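Local coordinates for odorant binding protein (AGAP010409-PA) (Anopheles gambiae, PDB 3L4A) that probably binds odorants, as a small secreted, mainly helical protein of the PBP/GOBP family, at residues Val7-Ala18 and Val37-Glu48; His81-Leu90 and Ser102-Asp110. All blocks are in the same frame, centred on the assembly; numbering follows the deposited sequence. Where two conformers were deposited one is given.

How the contacts relate
From the N terminus, contact 1 ties helix 5-14 to helix 36-48 through the Cys11-Cys44 disulfide, closing a loop that holds helix 21-28. The chain then runs through strands 52-53 and 57-58 and helix 60-66 before contact 2 joins helix 75-87 to the end of helix 96-105 and the start of helix 108-117, closing a second loop that holds the first part of helix 96-105. The two contacts follow one another in series, neither nested nor crossed, but the Cys40-Cys97 disulfide crosses both loops, giving the interlocked three-disulfide pattern of classic insect odorant-binding proteins. Phe104 also packs on Val42 and Gly46, bringing the two contacts together.

Contact 1 (Val7-Ala18 and Val37-Glu48); sequences VIESCSNAVQGA and VTHCFVRCIGLE
Cys11 and Cys44 join helices 7-14 and 37-48 through a disulfide, SG to SG 2.0 Å, where the backbones come closest. With Cys11 SG beside its own backbone N (chi1 -78°) and Cys44 SG anti to its own (chi1 -178°), the two sulfurs meet at a chi3 of -84°. Around the bond the packing is tight: Cys11 is a knob in a hole made by Phe41, Cys44, Ile45 and Glu48, and its SG lies 3.5 Å from Ile45 CD1. The Phe41 ring turns its edge to helix 7-14, Ile8 O lying in the ring plane 3.6 Å from Phe41 CE1, while Ile45 CG1 lies over one face. Val15 spreads both branches over helix 37-48, CG1 reaching Cys40 CB at 3.6 Å and CG2 reaching Cys44 CB at 3.9 Å, and Val37 CG1 packs against Ala18 and lies 3.6 Å from Gly17 C. Exposed Ala14, Gln16, whose end leads away, and Gly17 form the looser margin, with Glu48 at the other end. No hydrogen bond crosses between the segments, so this first-to-third cysteine link of classic insect odorant-binding proteins implies a join resting on one covalent bond and an apolar seal.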
loop_
_atom_site.group_PDB
_atom_site.type_symbol
_atom_site.label_atom_id
_atom_site.label_comp_id
_atom_site.label_asym_id
_atom_site.label_seq_id
_atom_site.Cartn_x
_atom_site.Cartn_y
_atom_site.Cartn_z
ATOM N N VAL A 7 -11.530 -7.421 -3.212
ATOM C CA VAL A 7 -10.705 -7.048 -2.068
ATOM C C VAL A 7 -11.167 -5.736 -1.428
ATOM O O VAL A 7 -11.133 -5.596 -0.207
ATOM C CB VAL A 7 -9.210 -6.993 -2.458
ATOM C CG1 VAL A 7 -8.386 -6.405 -1.343
ATOM C CG2 VAL A 7 -8.706 -8.384 -2.798
ATOM N N ILE A 8 -11.630 -4.790 -2.238
ATOM C CA ILE A 8 -12.165 -3.544 -1.693
ATOM C C ILE A 8 -13.391 -3.817 -0.817
ATOM O O ILE A 8 -13.511 -3.307 0.306
ATOM C CB ILE A 8 -12.520 -2.533 -2.803
ATOM C CG1 ILE A 8 -11.244 -1.933 -3.398
ATOM C CG2 ILE A 8 -13.411 -1.433 -2.247
ATOM C CD1 ILE A 8 -11.492 -1.068 -4.617
ATOM N N GLU A 9 -14.301 -4.645 -1.320
ATOM C CA GLU A 9 -15.496 -4.963 -0.557
ATOM C C GLU A 9 -15.163 -5.724 0.727
ATOM O O GLU A 9 -15.663 -5.397 1.798
ATOM C CB GLU A 9 -16.484 -5.756 -1.418
ATOM C CG GLU A 9 -16.801 -5.080 -2.754
ATOM C CD GLU A 9 -17.417 -3.715 -2.573
ATOM O OE1 GLU A 9 -17.111 -2.809 -3.377
ATOM O OE2 GLU A 9 -18.198 -3.541 -1.619
ATOM N N SER A 10 -14.301 -6.735 0.626
ATOM C CA SER A 10 -13.947 -7.517 1.803
ATOM C C SER A 10 -13.215 -6.671 2.840
ATOM O O SER A 10 -13.471 -6.780 4.033
ATOM C CB SER A 10 -13.118 -8.736 1.405
ATOM O OG SER A 10 -13.902 -9.599 0.596
ATOM N N CYS A 11 -12.300 -5.827 2.384
ATOM C CA CYS A 11 -11.587 -4.964 3.318
ATOM C C CYS A 11 -12.502 -3.912 3.955
ATOM O O CYS A 11 -12.303 -3.524 5.103
ATOM C CB CYS A 11 -10.361 -4.333 2.666
ATOM S SG CYS A 11 -8.969 -5.488 2.563
ATOM N N SER A 12 -13.510 -3.463 3.216
ATOM C CA SER A 12 -14.463 -2.524 3.788
ATOM C C SER A 12 -15.239 -3.188 4.922
ATOM O O SER A 12 -15.649 -2.526 5.871
ATOM C CB SER A 12 -15.413 -1.975 2.722
ATOM O OG SER A 12 -16.433 -2.910 2.410
ATOM N N ASN A 13 -15.421 -4.502 4.837
ATOM C CA ASN A 13 -16.091 -5.219 5.908
ATOM C C ASN A 13 -15.173 -5.593 7.059
ATOM O O ASN A 13 -15.596 -5.595 8.214
ATOM C CB ASN A 13 -16.814 -6.443 5.354
ATOM C CG ASN A 13 -18.089 -6.061 4.654
ATOM O OD1 ASN A 13 -18.815 -5.181 5.124
ATOM N ND2 ASN A 13 -18.365 -6.694 3.520
ATOM N N ALA A 14 -13.917 -5.889 6.745
ATOM C CA ALA A 14 -12.953 -6.302 7.755
ATOM C C ALA A 14 -12.543 -5.141 8.648
ATOM O O ALA A 14 -12.176 -5.339 9.804
ATOM C CB ALA A 14 -11.731 -6.903 7.085
ATOM N N VAL A 15 -12.603 -3.930 8.104
ATOM C CA VAL A 15 -12.106 -2.755 8.799
ATOM C C VAL A 15 -13.263 -1.930 9.373
ATOM O O VAL A 15 -14.162 -1.509 8.643
ATOM C CB VAL A 15 -11.240 -1.897 7.856
ATOM C CG1 VAL A 15 -10.850 -0.592 8.527
ATOM C CG2 VAL A 15 -10.000 -2.674 7.403
ATOM N N GLN A 16 -13.234 -1.717 10.687
ATOM C CA GLN A 16 -14.267 -0.944 11.361
ATOM C C GLN A 16 -14.361 0.448 10.751
ATOM O O GLN A 16 -13.355 1.141 10.624
ATOM C CB GLN A 16 -13.952 -0.829 12.852
ATOM C CG GLN A 16 -15.084 -0.241 13.682
ATOM C CD GLN A 16 -16.238 -1.211 13.866
ATOM O OE1 GLN A 16 -16.259 -2.292 13.275
ATOM N NE2 GLN A 16 -17.206 -0.827 14.691
ATOM N N GLY A 17 -15.560 0.843 10.340
ATOM C CA GLY A 17 -15.775 2.170 9.782
ATOM C C GLY A 17 -15.602 2.263 8.274
ATOM O O GLY A 17 -16.023 3.227 7.648
ATOM N N ALA A 18 -14.990 1.239 7.675
ATOM C CA ALA A 18 -14.627 1.318 6.264
ATOM C C ALA A 18 -15.748 0.990 5.277
ATOM O O ALA A 18 -15.594 1.215 4.076
ATOM C CB ALA A 18 -13.399 0.439 5.979
ATOM N N VAL A 37 -9.417 5.245 9.671
ATOM C CA VAL A 37 -10.133 4.185 8.967
ATOM C C VAL A 37 -9.384 3.813 7.701
ATOM O O VAL A 37 -9.100 2.638 7.449
ATOM C CB VAL A 37 -11.570 4.611 8.615
ATOM C CG1 VAL A 37 -12.263 3.527 7.796
ATOM C CG2 VAL A 37 -12.350 4.888 9.889
ATOM N N THR A 38 -9.050 4.822 6.906
ATOM C CA THR A 38 -8.293 4.593 5.679
ATOM C C THR A 38 -6.930 3.954 5.957
ATOM O O THR A 38 -6.458 3.135 5.164
ATOM C CB THR A 38 -8.126 5.885 4.873
ATOM O OG1 THR A 38 -9.425 6.369 4.506
ATOM C CG2 THR A 38 -7.338 5.625 3.605
ATOM N N HIS A 39 -6.292 4.320 7.062
ATOM C CA HIS A 39 -5.026 3.672 7.405
ATOM C C HIS A 39 -5.219 2.166 7.459
ATOM O O HIS A 39 -4.454 1.401 6.867
ATOM C CB HIS A 39 -4.492 4.134 8.759
ATOM C CG HIS A 39 -4.103 5.575 8.805
ATOM N ND1 HIS A 39 -3.824 6.223 9.990
ATOM C CD2 HIS A 39 -3.956 6.500 7.827
ATOM C CE1 HIS A 39 -3.512 7.482 9.738
ATOM N NE2 HIS A 39 -3.585 7.678 8.434
ATOM N N CYS A 40 -6.234 1.732 8.193
ATOM C CA CYS A 40 -6.497 0.310 8.327
ATOM C C CYS A 40 -6.978 -0.320 7.027
ATOM O O CYS A 40 -6.656 -1.472 6.738
ATOM C CB CYS A 40 -7.481 0.035 9.467
ATOM S SG CYS A 40 -6.799 0.351 11.114
ATOM N N PHE A 41 -7.726 0.436 6.233
ATOM C CA PHE A 41 -8.170 -0.045 4.934
ATOM C C PHE A 41 -6.971 -0.328 4.019
ATOM O O PHE A 41 -6.907 -1.374 3.370
ATOM C CB PHE A 41 -9.127 0.956 4.280
ATOM C CG PHE A 41 -9.686 0.481 2.971
ATOM C CD1 PHE A 41 -10.738 -0.424 2.945
ATOM C CD2 PHE A 41 -9.154 0.919 1.770
ATOM C CE1 PHE A 41 -11.262 -0.870 1.750
ATOM C CE2 PHE A 41 -9.668 0.473 0.563
ATOM C CZ PHE A 41 -10.724 -0.428 0.554
ATOM N N VAL A 42 -6.030 0.612 3.966
ATOM C CA VAL A 42 -4.837 0.448 3.150
ATOM C C VAL A 42 -4.015 -0.750 3.626
ATOM O O VAL A 42 -3.541 -1.551 2.818
ATOM C CB VAL A 42 -4.010 1.734 3.153
ATOM C CG1 VAL A 42 -2.597 1.461 2.640
ATOM C CG2 VAL A 42 -4.730 2.792 2.322
ATOM N N ARG A 43 -3.874 -0.903 4.935
ATOM C CA ARG A 43 -3.223 -2.098 5.469
ATOM C C ARG A 43 -3.918 -3.366 4.968
ATOM O O ARG A 43 -3.269 -4.304 4.516
ATOM C CB ARG A 43 -3.210 -2.083 6.992
ATOM C CG ARG A 43 -2.696 -3.378 7.604
ATOM C CD ARG A 43 -2.534 -3.240 9.100
ATOM N NE ARG A 43 -2.128 -4.498 9.724
ATOM C CZ ARG A 43 -2.981 -5.417 10.165
ATOM N NH1 ARG A 43 -4.290 -5.213 10.067
ATOM N NH2 ARG A 43 -2.524 -6.531 10.717
ATOM N N CYS A 44 -5.242 -3.399 5.060
ATOM C CA CYS A 44 -6.007 -4.573 4.664
ATOM C C CYS A 44 -5.781 -4.919 3.196
ATOM O O CYS A 44 -5.552 -6.074 2.852
ATOM C CB CYS A 44 -7.495 -4.337 4.938
ATOM S SG CYS A 44 -8.547 -5.750 4.538
ATOM N N ILE A 45 -5.859 -3.917 2.323
ATOM C CA ILE A 45 -5.672 -4.156 0.891
ATOM C C ILE A 45 -4.257 -4.674 0.622
ATOM O O ILE A 45 -4.051 -5.608 -0.160
ATOM C CB ILE A 45 -5.908 -2.875 0.065
ATOM C CG1 ILE A 45 -7.363 -2.400 0.197
ATOM C CG2 ILE A 45 -5.521 -3.104 -1.391
ATOM C CD1 ILE A 45 -8.383 -3.407 -0.215
ATOM N N GLY A 46 -3.277 -4.079 1.288
ATOM C CA GLY A 46 -1.901 -4.498 1.113
ATOM C C GLY A 46 -1.692 -5.932 1.555
ATOM O O GLY A 46 -1.006 -6.705 0.881
ATOM N N LEU A 47 -2.274 -6.300 2.691
ATOM C CA LEU A 47 -2.172 -7.679 3.168
ATOM C C LEU A 47 -2.857 -8.660 2.225
ATOM O O LEU A 47 -2.288 -9.700 1.895
ATOM C CB LEU A 47 -2.766 -7.808 4.572
ATOM C CG LEU A 47 -2.012 -7.084 5.686
ATOM C CD1 LEU A 47 -2.798 -7.158 6.986
ATOM C CD2 LEU A 47 -0.610 -7.681 5.863
ATOM N N GLU A 48 -4.070 -8.325 1.793
ATOM C CA GLU A 48 -4.874 -9.225 0.961
ATOM C C GLU A 48 -4.250 -9.465 -0.403
ATOM O O GLU A 48 -4.320 -10.574 -0.938
ATOM C CB GLU A 48 -6.285 -8.669 0.784
ATOM C CG GLU A 48 -7.167 -8.867 1.987
ATOM C CD GLU A 48 -7.410 -10.333 2.274
ATOM O OE1 GLU A 48 -7.556 -11.115 1.307
ATOM O OE2 GLU A 48 -7.445 -10.700 3.463
#

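Contact 2 (His81-Leu90 and Ser102-Asp110); sequences HRACLEAKNL and SAFQCLRED
His81 enters the bend between helices 96-105 and 108-117, where a single imidazole meets three residues in three different ways. Its NE2 gives a weak though fairly straight hydrogen bond to Asp110 OD1, 3.3 Å away and in the plane of the ring, whereas the carboxylate itself is turned 61° from that plane. On the same rim, CE1 comes within 3.1 Å of Cys106 O. Leu107, in one of its two conformers, sets CG over a ring face as a CH-pi contact, 4.0 Å from CG to the His81 ring centroid.

One helical turn on, Cys84 SG and Cys106 SG are bonded at 2.1 Å with a chi3 of -90°. This is the fourth-to-sixth cysteine link of the classic odorant-binding pattern, holding helix 75-87 to the type I turn from Gln105 to Arg108, and the sulfur of Cys106 becomes part of the bed on which Lys88 lies. That lysine can be followed outward. CB starts 4.0 Å from Ser102 OG, and CG remains beside the same hydroxyl. CD passes 3.2 Å from Ser102 O, and CE rests 3.4 Å from Cys106 SG. The chain then bends at its last torsion (chi4 -73°), bringing NZ to a weak hydrogen bond with Ser102 OG at 3.3 Å. Ser102 also has two conformers, so this last bond should be read with caution. On the inner side, Leu85 CD2 and Leu90 CD1 both pack against Ala103 CB.

Other elements complete the surroundings: Leu85 and Ala103 both touch Val58 of strand 57-58, Phe77 meets the His81 ring edge-to-face, and His81 and Leu107 lean on helix 60-66, so the disulfide-linked pair of segments is seated against both the small sheet and that helix.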
loop_
_atom_site.group_PDB
_atom_site.type_symbol
_atom_site.label_atom_id
_atom_site.label_comp_id
_atom_site.label_asym_id
_atom_site.label_seq_id
_atom_site.Cartn_x
_atom_site.Cartn_y
_atom_site.Cartn_z
ATOM N N HIS A 81 12.908 2.927 -3.188
ATOM C CA HIS A 81 11.874 2.616 -2.205
ATOM C C HIS A 81 12.401 1.986 -0.929
ATOM O O HIS A 81 11.897 2.271 0.154
ATOM C CB HIS A 81 10.743 1.809 -2.831
ATOM C CG HIS A 81 9.958 2.608 -3.810
ATOM N ND1 HIS A 81 9.297 3.762 -3.445
ATOM C CD2 HIS A 81 9.787 2.478 -5.145
ATOM C CE1 HIS A 81 8.718 4.286 -4.509
ATOM N NE2 HIS A 81 8.997 3.527 -5.553
ATOM N N ARG A 82 13.421 1.144 -1.042
ATOM C CA ARG A 82 14.075 0.633 0.161
ATOM C C ARG A 82 14.520 1.804 1.038
ATOM O O ARG A 82 14.278 1.814 2.235
ATOM C CB ARG A 82 15.289 -0.230 -0.181
ATOM C CG ARG A 82 14.974 -1.641 -0.621
ATOM C CD ARG A 82 16.236 -2.497 -0.573
ATOM N NE ARG A 82 16.089 -3.749 -1.310
ATOM C CZ ARG A 82 15.508 -4.840 -0.826
ATOM N NH1 ARG A 82 15.424 -5.936 -1.571
ATOM N NH2 ARG A 82 15.008 -4.837 0.404
ATOM N N ALA A 83 15.147 2.809 0.429
ATOM C CA ALA A 83 15.621 3.972 1.171
ATOM C C ALA A 83 14.477 4.808 1.764
ATOM O O ALA A 83 14.550 5.247 2.920
ATOM C CB ALA A 83 16.509 4.836 0.281
ATOM N N CYS A 84 13.428 5.020 0.979
ATOM C CA CYS A 84 12.266 5.755 1.454
ATOM C C CYS A 84 11.668 5.062 2.674
ATOM O O CYS A 84 11.389 5.700 3.683
ATOM C CB CYS A 84 11.231 5.868 0.339
ATOM S SG CYS A 84 9.758 6.801 0.791
ATOM N N LEU A 85 11.479 3.751 2.577
ATOM C CA LEU A 85 10.875 2.991 3.668
ATOM C C LEU A 85 11.761 2.992 4.903
ATOM O O LEU A 85 11.274 3.125 6.022
ATOM C CB LEU A 85 10.576 1.556 3.207
ATOM C CG LEU A 85 9.510 1.513 2.112
ATOM C CD1 LEU A 85 9.501 0.193 1.356
ATOM C CD2 LEU A 85 8.136 1.793 2.730
ATOM N N GLU A 86 13.065 2.847 4.711
ATOM C CA GLU A 86 13.982 2.883 5.840
ATOM C C GLU A 86 13.880 4.231 6.552
ATOM O O GLU A 86 13.910 4.293 7.789
ATOM C CB GLU A 86 15.420 2.604 5.382
ATOM C CG GLU A 86 15.672 1.165 4.948
ATOM C CD GLU A 86 15.571 0.176 6.096
ATOM O OE1 GLU A 86 15.737 0.595 7.262
ATOM O OE2 GLU A 86 15.326 -1.021 5.834
ATOM N N ALA A 87 13.740 5.302 5.775
ATOM C CA ALA A 87 13.675 6.649 6.338
ATOM C C ALA A 87 12.418 6.878 7.166
ATOM O O ALA A 87 12.365 7.803 7.972
ATOM C CB ALA A 87 13.786 7.703 5.238
ATOM N N LYS A 88 11.413 6.031 6.970
ATOM C CA LYS A 88 10.158 6.153 7.706
ATOM C C LYS A 88 10.157 5.430 9.051
ATOM O O LYS A 88 9.180 5.517 9.801
ATOM C CB LYS A 88 8.997 5.686 6.837
ATOM C CG LYS A 88 8.668 6.687 5.751
ATOM C CD LYS A 88 7.615 6.160 4.816
ATOM C CE LYS A 88 7.029 7.299 3.984
ATOM N NZ LYS A 88 6.135 8.175 4.791
ATOM N N ASN A 89 11.248 4.731 9.351
ATOM C CA ASN A 89 11.417 4.064 10.643
ATOM C C ASN A 89 10.158 3.316 11.055
ATOM O O ASN A 89 9.623 3.508 12.157
ATOM C CB ASN A 89 11.825 5.069 11.718
ATOM C CG ASN A 89 13.203 5.645 11.473
ATOM O OD1 ASN A 89 14.168 5.277 12.142
ATOM N ND2 ASN A 89 13.307 6.539 10.499
ATOM N N LEU A 90 9.705 2.459 10.152
ATOM C CA LEU A 90 8.439 1.764 10.296
ATOM C C LEU A 90 8.337 0.919 11.559
ATOM O O LEU A 90 7.254 0.775 12.117
ATOM C CB LEU A 90 8.173 0.882 9.075
ATOM C CG LEU A 90 8.044 1.576 7.716
ATOM C CD1 LEU A 90 7.821 0.540 6.621
ATOM C CD2 LEU A 90 6.911 2.583 7.748
ATOM N N SER A 102 1.860 4.700 6.270
ATOM C CA SER A 102 3.125 5.404 6.107
ATOM C C SER A 102 4.005 4.716 5.070
ATOM O O SER A 102 4.596 5.368 4.212
ATOM C CB SER A 102 3.874 5.509 7.433
ATOM O OG SER A 102 5.063 6.264 7.264
ATOM N N ALA A 103 4.083 3.392 5.140
ATOM C CA ALA A 103 4.885 2.637 4.187
ATOM C C ALA A 103 4.425 2.916 2.765
ATOM O O ALA A 103 5.235 3.230 1.887
ATOM C CB ALA A 103 4.803 1.145 4.496
ATOM N N PHE A 104 3.121 2.814 2.532
ATOM C CA PHE A 104 2.606 2.992 1.184
ATOM C C PHE A 104 2.743 4.418 0.649
ATOM O O PHE A 104 2.750 4.629 -0.561
ATOM C CB PHE A 104 1.175 2.472 1.068
ATOM C CG PHE A 104 1.098 0.983 0.834
ATOM C CD1 PHE A 104 1.403 0.451 -0.411
ATOM C CD2 PHE A 104 0.735 0.118 1.860
ATOM C CE1 PHE A 104 1.343 -0.917 -0.636
ATOM C CE2 PHE A 104 0.664 -1.250 1.641
ATOM C CZ PHE A 104 0.968 -1.767 0.388
ATOM N N GLN A 105 2.888 5.399 1.533
ATOM C CA GLN A 105 3.147 6.755 1.067
ATOM C C GLN A 105 4.412 6.834 0.204
ATOM O O GLN A 105 4.512 7.686 -0.682
ATOM C CB GLN A 105 3.227 7.738 2.235
ATOM C CG GLN A 105 1.882 8.021 2.895
ATOM C CD GLN A 105 2.005 8.994 4.037
ATOM O OE1 GLN A 105 1.163 9.876 4.209
ATOM N NE2 GLN A 105 3.066 8.851 4.823
ATOM N N CYS A 106 5.369 5.947 0.449
ATOM C CA CYS A 106 6.579 5.921 -0.371
ATOM C C CYS A 106 6.267 5.651 -1.834
ATOM O O CYS A 106 6.973 6.135 -2.718
ATOM C CB CYS A 106 7.552 4.866 0.139
ATOM S SG CYS A 106 8.467 5.418 1.588
ATOM N N LEU A 107 5.199 4.902 -2.085
ATOM C CA LEU A 107 4.869 4.487 -3.450
ATOM C C LEU A 107 3.775 5.347 -4.082
ATOM O O LEU A 107 3.301 5.045 -5.176
ATOM C CB LEU A 107 4.522 2.992 -3.508
ATOM C CG LEU A 107 5.717 2.028 -3.431
ATOM C CD1 LEU A 107 6.212 1.865 -2.005
ATOM C CD2 LEU A 107 5.366 0.669 -4.020
ATOM N N ARG A 108 3.377 6.419 -3.402
ATOM C CA ARG A 108 2.289 7.263 -3.897
ATOM C C ARG A 108 2.557 7.790 -5.306
ATOM O O ARG A 108 1.711 7.653 -6.191
ATOM C CB ARG A 108 2.023 8.426 -2.931
ATOM C CG ARG A 108 1.076 9.492 -3.493
ATOM C CD ARG A 108 0.803 10.594 -2.474
ATOM N NE ARG A 108 -0.045 11.645 -3.037
ATOM C CZ ARG A 108 -0.092 12.892 -2.577
ATOM N NH1 ARG A 108 0.664 13.247 -1.546
ATOM N NH2 ARG A 108 -0.891 13.785 -3.148
ATOM N N GLU A 109 3.719 8.396 -5.508
ATOM C CA GLU A 109 4.047 8.985 -6.805
ATOM C C GLU A 109 4.002 7.937 -7.920
ATOM O O GLU A 109 3.556 8.226 -9.026
ATOM C CB GLU A 109 5.415 9.681 -6.771
ATOM C CG GLU A 109 5.463 10.958 -5.943
ATOM C CD GLU A 109 5.777 10.707 -4.479
ATOM O OE1 GLU A 109 6.031 11.697 -3.753
ATOM O OE2 GLU A 109 5.776 9.528 -4.055
ATOM N N ASP A 110 4.462 6.723 -7.627
ATOM C CA ASP A 110 4.475 5.657 -8.621
ATOM C C ASP A 110 3.065 5.247 -9.022
ATOM O O ASP A 110 2.766 5.077 -10.207
ATOM C CB ASP A 110 5.232 4.444 -8.080
ATOM C CG ASP A 110 6.622 4.793 -7.609
ATOM O OD1 ASP A 110 7.583 4.526 -8.354
ATOM O OD2 ASP A 110 6.751 5.356 -6.503
#